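Local coordinates for catalase (Pseudomonas syringae, PDB 1M7S), which breaks down hydrogen peroxide into water and oxygen at a buried heme, protecting the cell from peroxide toxicity, at residues A[84-89]-A[300-305]; A[106-111]-A[210-215]; A[372-375]-A[381-384]. One frame throughout, in Å; residues are numbered along the deposited sequence.

Interaction 1: residues A[84-89]-A[300-305]; sequences PVFVRF and FQETEQ. With HEM (protoporphyrin IX containing Fe), chain E.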
# COMPACT_ATOMS: atom_id res chain seq x y z
N PRO A 84 -18.37 -1.97 -27.61
CA PRO A 84 -16.89 -1.84 -27.59
C PRO A 84 -16.34 -2.90 -26.62
O PRO A 84 -16.96 -3.14 -25.61
CB PRO A 84 -16.59 -0.47 -27.04
CG PRO A 84 -17.93 0.19 -26.83
CD PRO A 84 -19.02 -0.85 -26.91
N VAL A 85 -15.15 -3.39 -26.89
CA VAL A 85 -14.47 -4.31 -26.00
C VAL A 85 -13.02 -3.89 -25.75
O VAL A 85 -12.41 -3.21 -26.58
CB VAL A 85 -14.42 -5.74 -26.60
CG1 VAL A 85 -15.83 -6.34 -26.88
CG2 VAL A 85 -13.67 -5.88 -27.91
N PHE A 86 -12.44 -4.51 -24.72
CA PHE A 86 -11.01 -4.42 -24.47
C PHE A 86 -10.64 -5.91 -24.31
O PHE A 86 -11.36 -6.57 -23.52
CB PHE A 86 -10.67 -3.59 -23.24
CG PHE A 86 -9.17 -3.45 -23.04
CD1 PHE A 86 -8.54 -2.29 -23.41
CD2 PHE A 86 -8.45 -4.55 -22.55
CE1 PHE A 86 -7.15 -2.14 -23.27
CE2 PHE A 86 -7.05 -4.38 -22.41
CZ PHE A 86 -6.41 -3.23 -22.79
N VAL A 87 -9.64 -6.43 -25.01
CA VAL A 87 -9.27 -7.84 -24.85
C VAL A 87 -7.83 -7.90 -24.29
O VAL A 87 -7.03 -7.18 -24.82
CB VAL A 87 -9.39 -8.61 -26.16
CG1 VAL A 87 -8.67 -9.97 -26.12
CG2 VAL A 87 -10.89 -8.86 -26.54
N ARG A 88 -7.58 -8.72 -23.28
CA ARG A 88 -6.18 -8.90 -22.84
C ARG A 88 -5.92 -10.41 -23.08
O ARG A 88 -6.67 -11.28 -22.61
CB ARG A 88 -5.97 -8.56 -21.35
CG ARG A 88 -4.44 -8.62 -21.01
CD ARG A 88 -4.28 -7.85 -19.66
NE ARG A 88 -2.92 -8.15 -19.13
CZ ARG A 88 -2.49 -9.27 -18.59
NH1 ARG A 88 -3.20 -10.39 -18.42
NH2 ARG A 88 -1.19 -9.24 -18.20
N PHE A 89 -4.83 -10.68 -23.84
CA PHE A 89 -4.40 -12.03 -24.13
C PHE A 89 -3.21 -12.30 -23.17
O PHE A 89 -2.55 -11.31 -22.88
CB PHE A 89 -3.86 -12.19 -25.57
CG PHE A 89 -4.97 -12.19 -26.60
CD1 PHE A 89 -5.83 -13.26 -26.74
CD2 PHE A 89 -5.13 -11.09 -27.45
CE1 PHE A 89 -6.83 -13.26 -27.68
CE2 PHE A 89 -6.12 -11.05 -28.40
CZ PHE A 89 -6.98 -12.16 -28.52
N PHE A 300 0.85 0.68 -19.79
CA PHE A 300 0.61 0.66 -18.35
C PHE A 300 -0.83 1.05 -18.03
O PHE A 300 -1.55 0.45 -17.23
CB PHE A 300 1.57 1.59 -17.58
CG PHE A 300 1.37 1.53 -16.09
CD1 PHE A 300 0.63 2.51 -15.42
CD2 PHE A 300 1.98 0.53 -15.31
CE1 PHE A 300 0.42 2.52 -14.05
CE2 PHE A 300 1.77 0.52 -13.92
CZ PHE A 300 1.01 1.51 -13.30
N GLN A 301 -1.26 2.21 -18.56
CA GLN A 301 -2.56 2.76 -18.19
C GLN A 301 -3.71 1.86 -18.59
O GLN A 301 -4.76 1.83 -17.91
CB GLN A 301 -2.76 4.16 -18.86
CG GLN A 301 -2.08 5.31 -18.08
CD GLN A 301 -1.87 6.54 -18.94
OE1 GLN A 301 -2.20 6.54 -20.13
NE2 GLN A 301 -1.42 7.62 -18.29
N GLU A 302 -3.54 1.14 -19.69
CA GLU A 302 -4.58 0.28 -20.22
C GLU A 302 -4.31 -1.21 -19.98
O GLU A 302 -5.12 -1.80 -19.24
CB GLU A 302 -4.72 0.54 -21.73
CG GLU A 302 -5.11 2.02 -21.95
CD GLU A 302 -5.12 2.39 -23.42
OE1 GLU A 302 -6.03 1.92 -24.14
OE2 GLU A 302 -4.24 3.17 -23.85
N THR A 303 -3.31 -1.80 -20.59
CA THR A 303 -3.14 -3.27 -20.47
C THR A 303 -2.77 -3.66 -19.05
O THR A 303 -3.33 -4.63 -18.58
CB THR A 303 -2.07 -3.77 -21.45
OG1 THR A 303 -2.40 -3.28 -22.78
CG2 THR A 303 -1.98 -5.29 -21.50
N GLU A 304 -1.86 -2.94 -18.40
CA GLU A 304 -1.47 -3.38 -17.05
C GLU A 304 -2.62 -3.15 -16.08
O GLU A 304 -2.88 -4.00 -15.26
CB GLU A 304 -0.20 -2.62 -16.59
CG GLU A 304 0.43 -3.25 -15.36
CD GLU A 304 0.84 -4.71 -15.54
OE1 GLU A 304 0.84 -5.47 -14.52
OE2 GLU A 304 1.21 -5.17 -16.63
N GLN A 305 -3.25 -1.95 -16.15
CA GLN A 305 -4.30 -1.64 -15.19
C GLN A 305 -5.68 -2.21 -15.46
O GLN A 305 -6.53 -2.08 -14.54
CB GLN A 305 -4.38 -0.13 -14.97
CG GLN A 305 -3.15 0.50 -14.35
CD GLN A 305 -3.35 1.97 -14.04
OE1 GLN A 305 -2.96 2.37 -12.95
NE2 GLN A 305 -3.96 2.77 -14.95
CHA HEM E . -6.20 -14.11 -14.02
CHB HEM E . -8.46 -17.35 -16.82
CHC HEM E . -9.13 -20.19 -12.97
CHD HEM E . -7.78 -16.53 -10.07
C1A HEM E . -6.75 -14.76 -15.10
C2A HEM E . -6.70 -14.25 -16.50
C3A HEM E . -7.32 -15.15 -17.27
C4A HEM E . -7.76 -16.23 -16.41
CMA HEM E . -7.58 -15.10 -18.78
CAA HEM E . -6.03 -12.91 -16.85
CBA HEM E . -7.04 -11.73 -17.08
CGA HEM E . -6.25 -10.51 -17.63
O1A HEM E . -6.19 -9.56 -16.81
O2A HEM E . -5.86 -10.68 -18.80
C1B HEM E . -8.87 -18.38 -16.03
C2B HEM E . -9.67 -19.52 -16.46
C3B HEM E . -9.85 -20.32 -15.39
C4B HEM E . -9.18 -19.70 -14.28
CMB HEM E . -10.16 -19.71 -17.90
CAB HEM E . -10.57 -21.66 -15.24
CBB HEM E . -11.57 -22.04 -16.01
C1C HEM E . -8.93 -19.40 -11.87
C2C HEM E . -9.34 -19.73 -10.52
C3C HEM E . -8.99 -18.72 -9.72
C4C HEM E . -8.30 -17.74 -10.55
CMC HEM E . -10.11 -21.01 -10.09
CAC HEM E . -9.19 -18.51 -8.21
CBC HEM E . -10.29 -18.88 -7.54
C1D HEM E . -7.17 -15.60 -10.91
C2D HEM E . -6.52 -14.38 -10.45
C3D HEM E . -6.09 -13.71 -11.52
C4D HEM E . -6.45 -14.49 -12.69
CMD HEM E . -6.40 -14.03 -8.95
CAD HEM E . -5.35 -12.34 -11.57
CBD HEM E . -6.40 -11.20 -11.84
CGD HEM E . -5.83 -9.80 -11.72
O1D HEM E . -6.45 -8.89 -12.36
O2D HEM E . -4.83 -9.54 -11.00
NA HEM E . -7.36 -15.98 -15.11
NB HEM E . -8.60 -18.50 -14.68
NC HEM E . -8.27 -18.19 -11.86
ND HEM E . -7.15 -15.60 -12.29
FE HEM E . -7.90 -17.04 -13.47
O HOH W 1 0.06 -6.70 -18.78
O HOH W 2 -6.06 -18.68 -13.95
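Phe86 and Arg88, two residues apart on strand 82-90 of the catalase beta-barrel, both point toward the short helix 299-304 and meet Glu302 and Thr303 there. The strand and helix segments run at 70° to each other with their axes 9.9 Å apart, a separation bridged by side chains, with no direct hydrogen bond across the contact.

Phe86 makes the apolar contacts. With CG anti to the backbone N (chi1 -177°), the ring reaches out from the strand, and its far corner touches the helix: CE1 lies 3.9 Å from Glu302 CB and CZ 4.0 Å from Thr303 CA. The carboxylate of Glu302 is engaged by other residues, in a salt bridge with Lys59 and in hydrogen bonds with the backbone N atoms of Asp297 and Asn298.

The extended Arg88 chain adds van der Waals contact of a more mixed kind, crossing Thr303 at about a right angle, with CD 3.5 Å from Thr303 O and NE 3.8 Å from Thr303 CG2.

The polar part gathers round the guanidinium of Arg88, which belongs to the heme pocket. NH2 bonds to the carbonyl O of His52, a predicted active-site residue. A water in the guanidinium plane accepts from Arg88 NH2 and donates to Glu304 OE2, linking opposite charges whose atoms NH2 and OE2 stand 5.0 Å apart. At another edge, NH1 gives a nearly straight bond (165°) to the heme propionate, 2.7 Å from NH1 to O2A.

Interaction 2: residues A[106-111]-A[210-215]; sequences HGFATK and FHWKSL. With HEM (protoporphyrin IX containing Fe), chain E.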
# COMPACT_ATOMS: atom_id res chain seq x y z
N HIS A 106 -3.25 -20.26 -22.63
CA HIS A 106 -3.20 -18.82 -22.86
C HIS A 106 -4.56 -18.21 -22.53
O HIS A 106 -5.59 -18.75 -22.97
CB HIS A 106 -2.75 -18.47 -24.29
CG HIS A 106 -1.28 -18.78 -24.41
ND1 HIS A 106 -0.83 -20.03 -24.79
CD2 HIS A 106 -0.20 -18.00 -24.11
CE1 HIS A 106 0.50 -20.01 -24.74
NE2 HIS A 106 0.88 -18.81 -24.36
N GLY A 107 -4.50 -17.09 -21.82
CA GLY A 107 -5.73 -16.36 -21.45
C GLY A 107 -6.29 -15.62 -22.66
O GLY A 107 -5.53 -15.12 -23.50
N PHE A 108 -7.58 -15.39 -22.61
CA PHE A 108 -8.35 -14.65 -23.65
C PHE A 108 -9.50 -14.00 -22.92
O PHE A 108 -10.53 -14.61 -22.66
CB PHE A 108 -8.82 -15.65 -24.70
CG PHE A 108 -9.46 -15.10 -25.96
CD1 PHE A 108 -9.49 -15.89 -27.09
CD2 PHE A 108 -10.03 -13.83 -26.03
CE1 PHE A 108 -10.06 -15.46 -28.28
CE2 PHE A 108 -10.59 -13.37 -27.22
CZ PHE A 108 -10.59 -14.21 -28.35
N ALA A 109 -9.28 -12.83 -22.30
CA ALA A 109 -10.23 -12.12 -21.46
C ALA A 109 -10.82 -10.92 -22.23
O ALA A 109 -10.12 -10.01 -22.70
CB ALA A 109 -9.51 -11.66 -20.19
N THR A 110 -12.15 -10.86 -22.23
CA THR A 110 -12.85 -9.81 -23.00
C THR A 110 -13.70 -8.98 -22.05
O THR A 110 -14.52 -9.55 -21.31
CB THR A 110 -13.76 -10.46 -24.05
OG1 THR A 110 -12.99 -11.28 -24.93
CG2 THR A 110 -14.46 -9.38 -24.92
N LYS A 111 -13.45 -7.67 -21.96
CA LYS A 111 -14.26 -6.76 -21.20
C LYS A 111 -15.28 -6.14 -22.20
O LYS A 111 -14.83 -5.47 -23.13
CB LYS A 111 -13.41 -5.64 -20.62
CG LYS A 111 -14.18 -4.58 -19.86
CD LYS A 111 -13.31 -3.60 -19.05
CE LYS A 111 -12.56 -4.31 -17.91
NZ LYS A 111 -13.49 -4.96 -16.94
N PHE A 210 -19.54 -20.79 -23.77
CA PHE A 210 -19.15 -19.83 -24.80
C PHE A 210 -17.85 -20.23 -25.48
O PHE A 210 -16.89 -20.68 -24.82
CB PHE A 210 -18.87 -18.45 -24.17
CG PHE A 210 -20.08 -17.79 -23.58
CD1 PHE A 210 -20.98 -17.10 -24.41
CD2 PHE A 210 -20.34 -17.81 -22.24
CE1 PHE A 210 -22.10 -16.50 -23.88
CE2 PHE A 210 -21.43 -17.19 -21.70
CZ PHE A 210 -22.34 -16.51 -22.52
N HIS A 211 -17.76 -20.04 -26.78
CA HIS A 211 -16.64 -20.44 -27.61
C HIS A 211 -16.36 -19.35 -28.66
O HIS A 211 -17.25 -19.10 -29.49
CB HIS A 211 -16.96 -21.77 -28.32
CG HIS A 211 -15.97 -22.23 -29.36
ND1 HIS A 211 -16.37 -22.78 -30.57
CD2 HIS A 211 -14.62 -22.22 -29.40
CE1 HIS A 211 -15.29 -23.07 -31.29
NE2 HIS A 211 -14.20 -22.76 -30.61
N TRP A 212 -15.14 -18.84 -28.59
CA TRP A 212 -14.71 -17.88 -29.62
C TRP A 212 -14.01 -18.70 -30.69
O TRP A 212 -12.94 -19.27 -30.45
CB TRP A 212 -13.71 -16.85 -29.10
CG TRP A 212 -14.17 -15.84 -28.14
CD1 TRP A 212 -13.79 -15.76 -26.81
CD2 TRP A 212 -15.02 -14.70 -28.36
NE1 TRP A 212 -14.35 -14.68 -26.23
CE2 TRP A 212 -15.11 -13.99 -27.15
CE3 TRP A 212 -15.71 -14.22 -29.48
CZ2 TRP A 212 -15.84 -12.82 -26.99
CZ3 TRP A 212 -16.45 -13.05 -29.32
CH2 TRP A 212 -16.54 -12.34 -28.09
N LYS A 213 -14.59 -18.76 -31.90
CA LYS A 213 -13.99 -19.52 -32.99
C LYS A 213 -13.13 -18.60 -33.85
O LYS A 213 -13.66 -17.63 -34.43
CB LYS A 213 -15.04 -20.21 -33.88
CG LYS A 213 -14.36 -21.01 -34.99
CD LYS A 213 -15.23 -22.14 -35.50
CE LYS A 213 -14.48 -22.82 -36.66
NZ LYS A 213 -13.49 -23.81 -36.14
N SER A 214 -11.82 -18.88 -33.88
CA SER A 214 -10.93 -18.06 -34.69
C SER A 214 -11.24 -18.11 -36.19
O SER A 214 -11.32 -19.20 -36.77
CB SER A 214 -9.47 -18.56 -34.54
OG SER A 214 -8.67 -17.72 -35.39
N LEU A 215 -11.42 -16.95 -36.78
CA LEU A 215 -11.68 -16.83 -38.22
C LEU A 215 -10.37 -16.81 -38.98
O LEU A 215 -10.37 -16.87 -40.20
CB LEU A 215 -12.59 -15.65 -38.57
CG LEU A 215 -13.96 -15.74 -37.83
CD1 LEU A 215 -14.87 -14.62 -38.30
CD2 LEU A 215 -14.63 -17.09 -38.03
CHA HEM E . -6.20 -14.11 -14.02
CHB HEM E . -8.46 -17.35 -16.82
CHC HEM E . -9.13 -20.19 -12.97
CHD HEM E . -7.78 -16.53 -10.07
C1A HEM E . -6.75 -14.76 -15.10
C2A HEM E . -6.70 -14.25 -16.50
C3A HEM E . -7.32 -15.15 -17.27
C4A HEM E . -7.76 -16.23 -16.41
CMA HEM E . -7.58 -15.10 -18.78
CAA HEM E . -6.03 -12.91 -16.85
CBA HEM E . -7.04 -11.73 -17.08
CGA HEM E . -6.25 -10.51 -17.63
O1A HEM E . -6.19 -9.56 -16.81
O2A HEM E . -5.86 -10.68 -18.80
C1B HEM E . -8.87 -18.38 -16.03
C2B HEM E . -9.67 -19.52 -16.46
C3B HEM E . -9.85 -20.32 -15.39
C4B HEM E . -9.18 -19.70 -14.28
CMB HEM E . -10.16 -19.71 -17.90
CAB HEM E . -10.57 -21.66 -15.24
CBB HEM E . -11.57 -22.04 -16.01
C1C HEM E . -8.93 -19.40 -11.87
C2C HEM E . -9.34 -19.73 -10.52
C3C HEM E . -8.99 -18.72 -9.72
C4C HEM E . -8.30 -17.74 -10.55
CMC HEM E . -10.11 -21.01 -10.09
CAC HEM E . -9.19 -18.51 -8.21
CBC HEM E . -10.29 -18.88 -7.54
C1D HEM E . -7.17 -15.60 -10.91
C2D HEM E . -6.52 -14.38 -10.45
C3D HEM E . -6.09 -13.71 -11.52
C4D HEM E . -6.45 -14.49 -12.69
CMD HEM E . -6.40 -14.03 -8.95
CAD HEM E . -5.35 -12.34 -11.57
CBD HEM E . -6.40 -11.20 -11.84
CGD HEM E . -5.83 -9.80 -11.72
O1D HEM E . -6.45 -8.89 -12.36
O2D HEM E . -4.83 -9.54 -11.00
NA HEM E . -7.36 -15.98 -15.11
NB HEM E . -8.60 -18.50 -14.68
NC HEM E . -8.27 -18.19 -11.86
ND HEM E . -7.15 -15.60 -12.29
FE HEM E . -7.90 -17.04 -13.47
O HOH W 3 -13.16 -13.85 -23.74
O HOH W 2 -6.06 -18.68 -13.95
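An offset aromatic stack between Phe108 and Trp212, aided by a bridging water, joins two strands of the catalase beta-barrel that are not neighbours in the sheet. Strand 107-114 carries Phe108 and Thr110, strand 205-214 carries Trp212, and these side chains meet in the buried interior; even the nearest CA atoms, those of Phe108 and Trp212, are 9.3 Å apart. The Phe108 ring and the five-membered ring of the indole lie nearly parallel, their planes 11° apart and their centroids separated by 4.5 Å. Trp212 CD1 sits over the centre of the phenyl face, whereas Phe108 meets the indole nearer its rim, with CZ 3.9 Å from Trp212 CD1. Phe108 has CG anti to its own backbone N (chi1 -172°), which, with CB directed at strand 205-214, lays the ring against the indole. Trp253 meets the same phenyl ring edge-to-face, and Met290 of strand 284-295 touches Phe108, Thr110 and Trp212 alike.

Thr110 supplies the polar side of the contact. Its OG1 lies 3.8 Å from Trp212 CZ2, yet its link to the indole N-H is indirect: one water accepts from both Trp212 NE1 and Thr110 OG1 and donates to Phe108 O. That water satisfies the buried indole nitrogen and ties the tryptophan to two residues of strand 107-114.

Strand 107-114 also contributes to the heme pocket. Ala109 points away from Trp212, bringing its CB within 4.0 Å of the propionate carbon CBA, while Gly107, without a side chain, lets the porphyrin approach the backbone closely: the heme methyl CMA rests 3.5 Å from Gly107 CA.

Interaction 3: residues A[372-375]-A[381-384]; sequences SGVN and LEPR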
# COMPACT_ATOMS: atom_id res chain seq x y z
N SER A 372 -23.18 15.62 -2.48
CA SER A 372 -24.24 15.18 -1.58
C SER A 372 -23.81 14.80 -0.20
O SER A 372 -22.69 14.37 0.12
CB SER A 372 -25.00 14.03 -2.30
OG SER A 372 -25.98 13.48 -1.43
N GLY A 373 -24.75 14.87 0.75
CA GLY A 373 -24.61 14.45 2.14
C GLY A 373 -25.14 13.01 2.30
O GLY A 373 -24.92 12.33 3.31
N VAL A 374 -25.83 12.51 1.28
CA VAL A 374 -26.41 11.19 1.28
C VAL A 374 -25.52 10.11 0.62
O VAL A 374 -25.55 9.92 -0.60
CB VAL A 374 -27.79 11.19 0.59
CG1 VAL A 374 -28.47 9.83 0.61
CG2 VAL A 374 -28.68 12.26 1.24
N ASN A 375 -24.85 9.37 1.49
CA ASN A 375 -23.99 8.25 1.02
C ASN A 375 -24.47 6.93 1.66
O ASN A 375 -23.76 5.94 1.94
CB ASN A 375 -22.54 8.57 1.42
CG ASN A 375 -22.39 8.76 2.91
OD1 ASN A 375 -23.38 8.83 3.67
ND2 ASN A 375 -21.18 8.90 3.43
N LEU A 381 -34.58 11.51 1.29
CA LEU A 381 -34.15 12.79 0.75
C LEU A 381 -33.49 12.63 -0.60
O LEU A 381 -33.76 13.40 -1.53
CB LEU A 381 -33.18 13.50 1.70
CG LEU A 381 -33.61 13.50 3.17
CD1 LEU A 381 -32.45 13.95 4.03
CD2 LEU A 381 -34.87 14.34 3.39
N GLU A 382 -32.63 11.62 -0.77
CA GLU A 382 -31.98 11.42 -2.08
C GLU A 382 -31.94 9.92 -2.33
O GLU A 382 -30.97 9.23 -2.02
CB GLU A 382 -30.59 12.03 -2.08
CG GLU A 382 -30.49 13.55 -2.21
CD GLU A 382 -29.06 14.05 -2.20
OE1 GLU A 382 -28.19 13.19 -2.54
OE2 GLU A 382 -28.71 15.21 -1.88
N PRO A 383 -33.08 9.37 -2.71
CA PRO A 383 -33.25 7.94 -2.86
C PRO A 383 -32.46 7.39 -4.04
O PRO A 383 -32.36 8.02 -5.09
CB PRO A 383 -34.75 7.66 -3.06
CG PRO A 383 -35.33 9.04 -3.25
CD PRO A 383 -34.31 10.11 -2.97
N ARG A 384 -32.09 6.12 -3.91
CA ARG A 384 -31.47 5.32 -4.94
C ARG A 384 -32.16 3.94 -5.00
O ARG A 384 -31.73 2.92 -4.46
CB ARG A 384 -29.99 5.07 -4.62
CG ARG A 384 -29.03 6.21 -4.80
CD ARG A 384 -27.58 5.78 -4.56
NE ARG A 384 -26.69 6.95 -4.63
CZ ARG A 384 -26.29 7.63 -3.55
NH1 ARG A 384 -26.66 7.24 -2.33
NH2 ARG A 384 -25.52 8.70 -3.65
O HOH W 4 -27.27 15.93 0.20
O HOH W 5 -23.23 10.36 -2.49
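Ser372 and Glu382 meet through a hydrogen bond from OG to OE1 that measures 2.5 Å, shorter than usual, so its exact length is doubtful. Together with a water bridge and the bonds of Arg384, it fastens two parts of one long loop. The serine hydroxyl works in both directions, since it donates to the carboxylate and accepts from Val374 N at 2.9 Å, closing an ST turn. The other carboxylate oxygen, Glu382 OE2, accepts from a water 2.6 Å away, and that water in turn accepts from Gly373 N. The glutamate chain is extended beyond CG and passes obliquely by Val374, whose CG2 lies 3.8 Å from Glu382 CB.

Val374 O is the second focus. Arg384 NH2 donates to it at 3.3 Å, almost in line with the carbonyl bond and close to the guanidinium plane, while NH1 adds a weak bond to the same oxygen. A second water donates to Val374 O and accepts weakly from Arg384 NH2. The remaining nitrogen, Arg384 NE, bonds to Asn357 OD1.

No helix or strand takes part: both segments belong to the loop between helix 323-339 and strand 401-402, far from the chain centre. The contact lies at the surface of the subunit but reaches other chains: Gly373 O accepts from Arg157, on helix 155-163 of a third subunit, and Arg384 packs on Leu4 of a second.

How the interactions relate
Interactions 1 and 2 adjoin in the beta-barrel, their centres 14 Å apart, because strands 82-90 and 107-114 are antiparallel neighbours in one sheet. Backbone pairs Phe86-Lys111 and Arg88-Ala109 join them, and both contacts border the same heme. In sequence, interaction 2 falls entirely between the two segments of interaction 1, so segments far apart in the chain meet on two neighbouring strands that border the cofactor. Interaction 3 follows both and is more local, with five residues between its segments. Its centre lies 34 Å from that of interaction 1 and 41 Å from that of interaction 2, in an extended loop that meets other subunits of the tetramer.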